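PDB 4A0S: octenoyl-coa reductase/carboxylase from Streptomyces sp., which carries out the NADPH-dependent reductive carboxylation of 2-octenoyl-CoA, supplying an extender unit for cinnabaramide polyketide biosynthesis. Local coordinates for residues Val139-Val144 with Glu366-Thr371; Arg208-Asp213 with Gln239-Gly244. All coordinates share one frame; numbering follows the deposited sequence.

Interaction 1. Residues Val139-Val144 with Glu366-Thr371; sequences VHPAHV and EEQQAT. With CO8 (octanoyl-coenzyme A), chain E.
Gln368 lies along one face of the His140 ring, and its chain can be followed atom by atom. Its CB sits 3.4 Å from His140 CD2. CG comes next and makes the main contact. It stands over the ring face, 3.5 Å from the His140 ring centroid and 15° off the normal, a CH-pi contact. The bend at chi2 (-74°) then carries the amide on over His140 CB, nearly parallel to the ring, with the two planes 14° apart. Gln368 CD lies 3.4 Å from His140 CB. Gln368 OE1 comes no nearer than 3.9 Å to His140 CB, while Gln368 NE2 packs on that same CB at 3.4 Å. Gln368 NE2 also donates to a water at 2.7 Å and to the backbone O of Pro200. The same water takes a weak bond from His140 ND1.

This is a buried meeting of the two parts of the medium-chain dehydrogenase/reductase fold. The turn 139-144 belongs to the GroES-like catalytic part. Helix 365-376 follows the last strand of the Rossmann-type sheet. The octanoyl-coenzyme A chain ends beside this turn, with its C8' 3.5 Å from Ala142 CA and its C6' against Pro141 CG.

His140 NE2 is hydrogen-bonded to His365 ND1. With alanine in place of His140, the Gln368 methylene would probably lose the face it lies on, and the water and His365 their imidazole partner. Pro141 CD adds a looser contact, 4.0 Å from Gln368 NE2.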
loop_
_atom_site.group_PDB
_atom_site.type_symbol
_atom_site.label_atom_id
_atom_site.label_comp_id
_atom_site.label_asym_id
_atom_site.label_seq_id
_atom_site.Cartn_x
_atom_site.Cartn_y
_atom_site.Cartn_z
ATOM N N VAL A 139 29.050 -5.300 3.674
ATOM C CA VAL A 139 28.745 -4.353 2.646
ATOM C C VAL A 139 27.681 -5.031 1.822
ATOM O O VAL A 139 27.827 -6.211 1.462
ATOM C CB VAL A 139 29.959 -4.045 1.775
ATOM C CG1 VAL A 139 29.540 -3.214 0.565
ATOM C CG2 VAL A 139 31.051 -3.364 2.600
ATOM N N HIS A 140 26.605 -4.297 1.555
ATOM C CA HIS A 140 25.609 -4.730 0.588
ATOM C C HIS A 140 25.782 -3.917 -0.696
ATOM O O HIS A 140 26.455 -2.897 -0.694
ATOM C CB HIS A 140 24.190 -4.636 1.160
ATOM C CG HIS A 140 23.726 -3.239 1.410
ATOM N ND1 HIS A 140 23.285 -2.413 0.402
ATOM C CD2 HIS A 140 23.611 -2.530 2.556
ATOM C CE1 HIS A 140 22.924 -1.250 0.912
ATOM N NE2 HIS A 140 23.125 -1.291 2.218
ATOM N N PRO A 141 25.197 -4.396 -1.803
ATOM C CA PRO A 141 25.586 -3.901 -3.124
ATOM C C PRO A 141 24.941 -2.599 -3.606
ATOM O O PRO A 141 25.326 -2.109 -4.661
ATOM C CB PRO A 141 25.165 -5.043 -4.060
ATOM C CG PRO A 141 24.013 -5.685 -3.342
ATOM C CD PRO A 141 24.457 -5.659 -1.893
ATOM N N ALA A 142 23.961 -2.078 -2.871
ATOM C CA ALA A 142 23.233 -0.889 -3.318
ATOM C C ALA A 142 24.091 0.362 -3.231
ATOM O O ALA A 142 24.177 1.009 -2.190
ATOM C CB ALA A 142 21.913 -0.730 -2.558
ATOM N N HIS A 143 24.716 0.688 -4.354
ATOM C CA HIS A 143 25.618 1.832 -4.467
ATOM C C HIS A 143 24.769 2.933 -5.063
ATOM O O HIS A 143 24.497 2.947 -6.261
ATOM C CB HIS A 143 26.772 1.430 -5.378
ATOM C CG HIS A 143 27.819 2.481 -5.564
ATOM N ND1 HIS A 143 27.716 3.466 -6.523
ATOM C CD2 HIS A 143 29.034 2.642 -4.991
ATOM C CE1 HIS A 143 28.805 4.213 -6.502
ATOM N NE2 HIS A 143 29.622 3.732 -5.585
ATOM N N VAL A 144 24.283 3.821 -4.214
ATOM C CA VAL A 144 23.217 4.710 -4.650
ATOM C C VAL A 144 23.608 6.162 -4.419
ATOM O O VAL A 144 24.505 6.451 -3.621
ATOM C CB VAL A 144 21.868 4.382 -3.962
ATOM C CG1 VAL A 144 21.550 2.878 -4.098
ATOM C CG2 VAL A 144 21.888 4.780 -2.499
ATOM N N GLU A 366 17.553 0.461 3.770
ATOM C CA GLU A 366 16.586 0.118 4.809
ATOM C C GLU A 366 16.290 -1.377 4.795
ATOM O O GLU A 366 16.303 -2.038 5.827
ATOM C CB GLU A 366 15.288 0.927 4.683
ATOM C CG GLU A 366 14.281 0.523 5.748
ATOM C CD GLU A 366 13.013 1.305 5.712
ATOM O OE1 GLU A 366 12.323 1.291 4.665
ATOM O OE2 GLU A 366 12.685 1.912 6.752
ATOM N N GLU A 367 16.045 -1.906 3.614
ATOM C CA GLU A 367 15.744 -3.325 3.469
ATOM C C GLU A 367 16.911 -4.184 3.889
ATOM O O GLU A 367 16.739 -5.272 4.416
ATOM C CB GLU A 367 15.368 -3.637 2.027
ATOM C CG GLU A 367 14.061 -3.039 1.693
ATOM C CD GLU A 367 13.798 -3.001 0.224
ATOM O OE1 GLU A 367 14.724 -2.730 -0.568
ATOM O OE2 GLU A 367 12.641 -3.261 -0.122
ATOM N N GLN A 368 18.102 -3.671 3.630
ATOM C CA GLN A 368 19.303 -4.382 3.944
ATOM C C GLN A 368 19.515 -4.415 5.431
ATOM O O GLN A 368 19.919 -5.426 5.958
ATOM C CB GLN A 368 20.476 -3.754 3.220
ATOM C CG GLN A 368 20.485 -4.157 1.750
ATOM C CD GLN A 368 20.923 -5.604 1.568
ATOM O OE1 GLN A 368 21.009 -6.368 2.540
ATOM N NE2 GLN A 368 21.171 -5.994 0.324
ATOM N N GLN A 369 19.229 -3.298 6.100
ATOM C CA GLN A 369 19.247 -3.276 7.554
ATOM C C GLN A 369 18.233 -4.243 8.136
ATOM O O GLN A 369 18.536 -4.943 9.098
ATOM C CB GLN A 369 18.933 -1.897 8.099
ATOM C CG GLN A 369 18.734 -1.941 9.600
ATOM C CD GLN A 369 18.508 -0.579 10.166
ATOM O OE1 GLN A 369 19.432 0.042 10.689
ATOM N NE2 GLN A 369 17.286 -0.084 10.037
ATOM N N ALA A 370 17.027 -4.253 7.568
ATOM C CA ALA A 370 15.990 -5.177 8.016
ATOM C C ALA A 370 16.491 -6.603 7.852
ATOM O O ALA A 370 16.317 -7.446 8.739
ATOM C CB ALA A 370 14.739 -4.978 7.209
ATOM N N THR A 371 17.106 -6.868 6.704
ATOM C CA THR A 371 17.688 -8.176 6.449
ATOM C C THR A 371 18.716 -8.503 7.528
ATOM O O THR A 371 18.693 -9.570 8.145
ATOM C CB THR A 371 18.309 -8.222 5.050
ATOM O OG1 THR A 371 17.271 -7.981 4.089
ATOM C CG2 THR A 371 18.951 -9.589 4.785
HETATM N N1A CO8 E . 30.290 -4.574 -25.688
HETATM C C2A CO8 E . 30.321 -3.282 -25.354
HETATM N N3A CO8 E . 29.201 -2.590 -25.179
HETATM C C4A CO8 E . 28.006 -3.201 -25.337
HETATM C C5A CO8 E . 27.929 -4.545 -25.680
HETATM C C6A CO8 E . 29.123 -5.240 -25.860
HETATM N N6A CO8 E . 29.102 -6.536 -26.183
HETATM N N7A CO8 E . 26.641 -4.878 -25.761
HETATM C C8A CO8 E . 25.928 -3.784 -25.483
HETATM N N9A CO8 E . 26.760 -2.762 -25.226
HETATM C C1B CO8 E . 26.424 -1.357 -24.872
HETATM C C2B CO8 E . 25.961 -0.571 -26.103
HETATM O O2B CO8 E . 26.482 0.777 -26.052
HETATM C C3B CO8 E . 24.447 -0.582 -25.908
HETATM O O3B CO8 E . 23.848 0.532 -26.553
HETATM P P3B CO8 E . 23.118 0.220 -27.963
HETATM O O7A CO8 E . 23.735 1.279 -29.036
HETATM O O8A CO8 E . 23.652 -1.219 -28.560
HETATM O O9A CO8 E . 21.646 0.240 -27.845
HETATM C C4B CO8 E . 24.289 -0.487 -24.394
HETATM O O4B CO8 E . 25.347 -1.310 -23.883
HETATM C C5B CO8 E . 23.015 -1.185 -23.903
HETATM O O5B CO8 E . 22.993 -1.178 -22.461
HETATM P P1A CO8 E . 22.674 0.218 -21.660
HETATM O O1A CO8 E . 22.725 -0.165 -20.049
HETATM O O2A CO8 E . 23.643 1.327 -21.934
HETATM O O3A CO8 E . 21.182 0.695 -22.165
HETATM P P2A CO8 E . 19.711 0.331 -21.536
HETATM O O4A CO8 E . 18.715 0.160 -22.773
HETATM O O5A CO8 E . 19.204 1.329 -20.537
HETATM O O6A CO8 E . 19.836 -1.163 -20.887
HETATM C CBP CO8 E . 19.563 -2.916 -19.184
HETATM C CCP CO8 E . 19.188 -1.486 -19.641
HETATM C CDP CO8 E . 18.854 -3.877 -20.152
HETATM C CEP CO8 E . 18.984 -3.116 -17.782
HETATM C CAP CO8 E . 21.120 -3.089 -19.203
HETATM O OAP CO8 E . 21.830 -2.023 -18.494
HETATM C C9P CO8 E . 21.613 -4.483 -18.726
HETATM O O9P CO8 E . 21.481 -5.459 -19.476
HETATM N N8P CO8 E . 22.203 -4.541 -17.510
HETATM C C7P CO8 E . 22.802 -5.797 -16.968
HETATM C C6P CO8 E . 21.936 -6.545 -15.916
HETATM C C5P CO8 E . 22.015 -8.065 -16.197
HETATM O O5P CO8 E . 21.596 -8.512 -17.261
HETATM N N4P CO8 E . 22.666 -8.880 -15.370
HETATM C C3P CO8 E . 23.112 -8.675 -13.996
HETATM C C2P CO8 E . 22.176 -9.626 -13.235
HETATM S S1P CO8 E . 21.185 -8.742 -11.972
HETATM C "C1'" CO8 E . 22.085 -9.229 -10.577
HETATM O "O1'" CO8 E . 22.726 -10.295 -10.521
HETATM C "C2'" CO8 E . 22.048 -8.310 -9.550
HETATM C "C3'" CO8 E . 22.680 -8.503 -8.343
HETATM C "C4'" CO8 E . 22.553 -7.528 -7.345
HETATM C "C5'" CO8 E . 22.055 -6.166 -7.802
HETATM C "C6'" CO8 E . 22.174 -5.261 -6.555
HETATM C "C7'" CO8 E . 21.474 -3.958 -6.818
HETATM C "C8'" CO8 E . 21.734 -3.041 -5.618
HETATM O O HOH W 1 21.507 -3.917 -1.428
#

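Interaction 2. Residues Arg208-Asp213 with Gln239-Gly244; sequences RMLVSD and QFVKNG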
loop_
_atom_site.group_PDB
_atom_site.type_symbol
_atom_site.label_atom_id
_atom_site.label_comp_id
_atom_site.label_asym_id
_atom_site.label_seq_id
_atom_site.Cartn_x
_atom_site.Cartn_y
_atom_site.Cartn_z
ATOM N N ARG A 208 13.853 -7.977 -0.179
ATOM C CA ARG A 208 13.080 -6.968 -0.899
ATOM C C ARG A 208 11.915 -7.629 -1.641
ATOM O O ARG A 208 10.786 -7.180 -1.564
ATOM C CB ARG A 208 13.951 -6.208 -1.899
ATOM C CG ARG A 208 13.143 -5.147 -2.629
ATOM C CD ARG A 208 13.972 -4.281 -3.551
ATOM N NE ARG A 208 13.111 -3.322 -4.226
ATOM C CZ ARG A 208 12.950 -2.053 -3.844
ATOM N NH1 ARG A 208 13.577 -1.574 -2.772
ATOM N NH2 ARG A 208 12.143 -1.255 -4.528
ATOM N N MET A 209 12.226 -8.707 -2.352
ATOM C CA MET A 209 11.250 -9.435 -3.144
ATOM C C MET A 209 10.097 -9.986 -2.331
ATOM O O MET A 209 8.997 -10.057 -2.829
ATOM C CB MET A 209 11.957 -10.594 -3.845
ATOM C CG MET A 209 12.928 -10.094 -4.905
ATOM S SD MET A 209 13.861 -11.431 -5.624
ATOM C CE MET A 209 12.583 -12.237 -6.601
ATOM N N LEU A 210 10.355 -10.387 -1.091
ATOM C CA LEU A 210 9.370 -11.182 -0.362
ATOM C C LEU A 210 8.900 -10.550 0.914
ATOM O O LEU A 210 7.749 -10.700 1.269
ATOM C CB LEU A 210 9.925 -12.565 -0.023
ATOM C CG LEU A 210 10.245 -13.457 -1.213
ATOM C CD1 LEU A 210 10.989 -14.686 -0.703
ATOM C CD2 LEU A 210 8.948 -13.855 -1.937
ATOM N N VAL A 211 9.808 -9.893 1.629
ATOM C CA VAL A 211 9.445 -9.421 2.950
ATOM C C VAL A 211 9.018 -7.976 2.888
ATOM O O VAL A 211 8.022 -7.584 3.497
ATOM C CB VAL A 211 10.588 -9.608 3.971
ATOM C CG1 VAL A 211 10.173 -9.053 5.360
ATOM C CG2 VAL A 211 10.993 -11.089 4.060
ATOM N N SER A 212 9.804 -7.192 2.157
ATOM C CA SER A 212 9.662 -5.751 2.119
ATOM C C SER A 212 8.336 -5.319 1.538
ATOM O O SER A 212 7.784 -5.989 0.661
ATOM C CB SER A 212 10.765 -5.145 1.261
ATOM O OG SER A 212 10.641 -3.738 1.275
ATOM N N ASP A 213 7.849 -4.162 1.989
ATOM C CA ASP A 213 6.688 -3.577 1.337
ATOM C C ASP A 213 7.036 -3.079 -0.066
ATOM O O ASP A 213 6.175 -2.642 -0.792
ATOM C CB ASP A 213 6.016 -2.492 2.183
ATOM C CG ASP A 213 6.854 -1.232 2.338
ATOM O OD1 ASP A 213 7.981 -1.146 1.798
ATOM O OD2 ASP A 213 6.349 -0.307 3.031
ATOM N N GLN A 239 14.109 -18.984 3.699
ATOM C CA GLN A 239 14.174 -18.607 5.095
ATOM C C GLN A 239 13.226 -17.475 5.423
ATOM O O GLN A 239 12.566 -17.501 6.464
ATOM C CB GLN A 239 15.587 -18.233 5.453
ATOM C CG GLN A 239 16.524 -19.401 5.345
ATOM C CD GLN A 239 17.811 -19.068 5.997
ATOM O OE1 GLN A 239 17.868 -18.915 7.215
ATOM N NE2 GLN A 239 18.837 -18.857 5.195
ATOM N N PHE A 240 13.147 -16.493 4.538
ATOM C CA PHE A 240 12.212 -15.398 4.740
ATOM C C PHE A 240 10.774 -15.905 4.688
ATOM O O PHE A 240 9.939 -15.466 5.476
ATOM C CB PHE A 240 12.418 -14.309 3.712
ATOM C CG PHE A 240 13.722 -13.614 3.851
ATOM C CD1 PHE A 240 14.183 -13.212 5.104
ATOM C CD2 PHE A 240 14.509 -13.373 2.739
ATOM C CE1 PHE A 240 15.425 -12.562 5.232
ATOM C CE2 PHE A 240 15.736 -12.737 2.866
ATOM C CZ PHE A 240 16.181 -12.324 4.109
ATOM N N VAL A 241 10.502 -16.840 3.788
ATOM C CA VAL A 241 9.159 -17.398 3.688
ATOM C C VAL A 241 8.829 -18.117 4.994
ATOM O O VAL A 241 7.820 -17.834 5.662
ATOM C CB VAL A 241 9.010 -18.315 2.473
ATOM C CG1 VAL A 241 7.615 -18.971 2.478
ATOM C CG2 VAL A 241 9.206 -17.506 1.180
ATOM N N LYS A 242 9.718 -19.004 5.398
ATOM C CA LYS A 242 9.499 -19.776 6.607
ATOM C C LYS A 242 9.406 -18.845 7.802
ATOM O O LYS A 242 8.444 -18.902 8.553
ATOM C CB LYS A 242 10.616 -20.781 6.797
ATOM C CG LYS A 242 10.506 -21.963 5.846
ATOM C CD LYS A 242 11.612 -22.981 6.091
ATOM C CE LYS A 242 11.488 -23.584 7.506
ATOM N NZ LYS A 242 10.211 -24.379 7.693
ATOM N N ASN A 243 10.394 -17.959 7.944
ATOM C CA ASN A 243 10.425 -17.058 9.084
ATOM C C ASN A 243 9.209 -16.150 9.125
ATOM O O ASN A 243 8.776 -15.734 10.207
ATOM C CB ASN A 243 11.705 -16.229 9.125
ATOM C CG ASN A 243 11.862 -15.470 10.435
ATOM O OD1 ASN A 243 11.905 -16.072 11.514
ATOM N ND2 ASN A 243 11.960 -14.144 10.347
ATOM N N GLY A 244 8.668 -15.856 7.944
ATOM C CA GLY A 244 7.475 -15.022 7.822
ATOM C C GLY A 244 6.184 -15.763 8.118
ATOM O O GLY A 244 5.124 -15.153 8.111
#
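Val211 and Phe240 meet with their side chains at about a right angle. One methyl does the touching. Val211 CG2 lies 3.5 Å from Phe240 CB and 3.7 Å from Phe240 CG, so it packs at the root of the aromatic side chain. It approaches the ring obliquely. In Val211, CG1 lies anti to the backbone N (chi1 178°), and this leaves CG2 as the branch turned to Phe240. The second pair is Leu210 with Val241. Their side chains cross at a slant, and Leu210 CD1 touches Val241 CG2 at 3.8 Å. All four residues are buried, and no hydrogen bond joins the two segments. The contact is apolar packing between the C-terminal end region of helix 200-210 and the last turns of helix 232-243.

The Phe240 ring also meets Tyr207 edge-to-face and packs on Leu374 of helix 365-376. Gln220 of a neighbouring subunit packs on Val211 and donates to Phe240 O. Both helices pack against the parallel sheet of the Rossmann-type nucleotide-binding domain, where Leu210 and Val241 both rest on Val224 of strand 223-226, Val241 also reaches Ile226, and Leu210 extends to Ile309 and Phe311 of strand 309-312.

The two contacts have centres about 15 Å apart. Helix 365-376, which carries one half of interaction 1, also reaches interaction 2. Along the chain the order is 139-144, 208-213, 239-244, 366-371, so both segments of interaction 2 fall between those of interaction 1. The contacts touch directly. Glu367 OE1 forms a salt bridge with Arg208 NH1 at 2.7 Å, Glu367 OE2 probably hydrogen-bonds to Ser212 OG, and Thr371 CG2 packs on Phe240 CZ. Interaction 1 joins the catalytic part to the nucleotide-binding part beside the acyl chain. Interaction 2 lies within the nucleotide-binding part, over its parallel sheet. Helix 365-376 thus touches both the turn beside the acyl chain and the helices on the sheet.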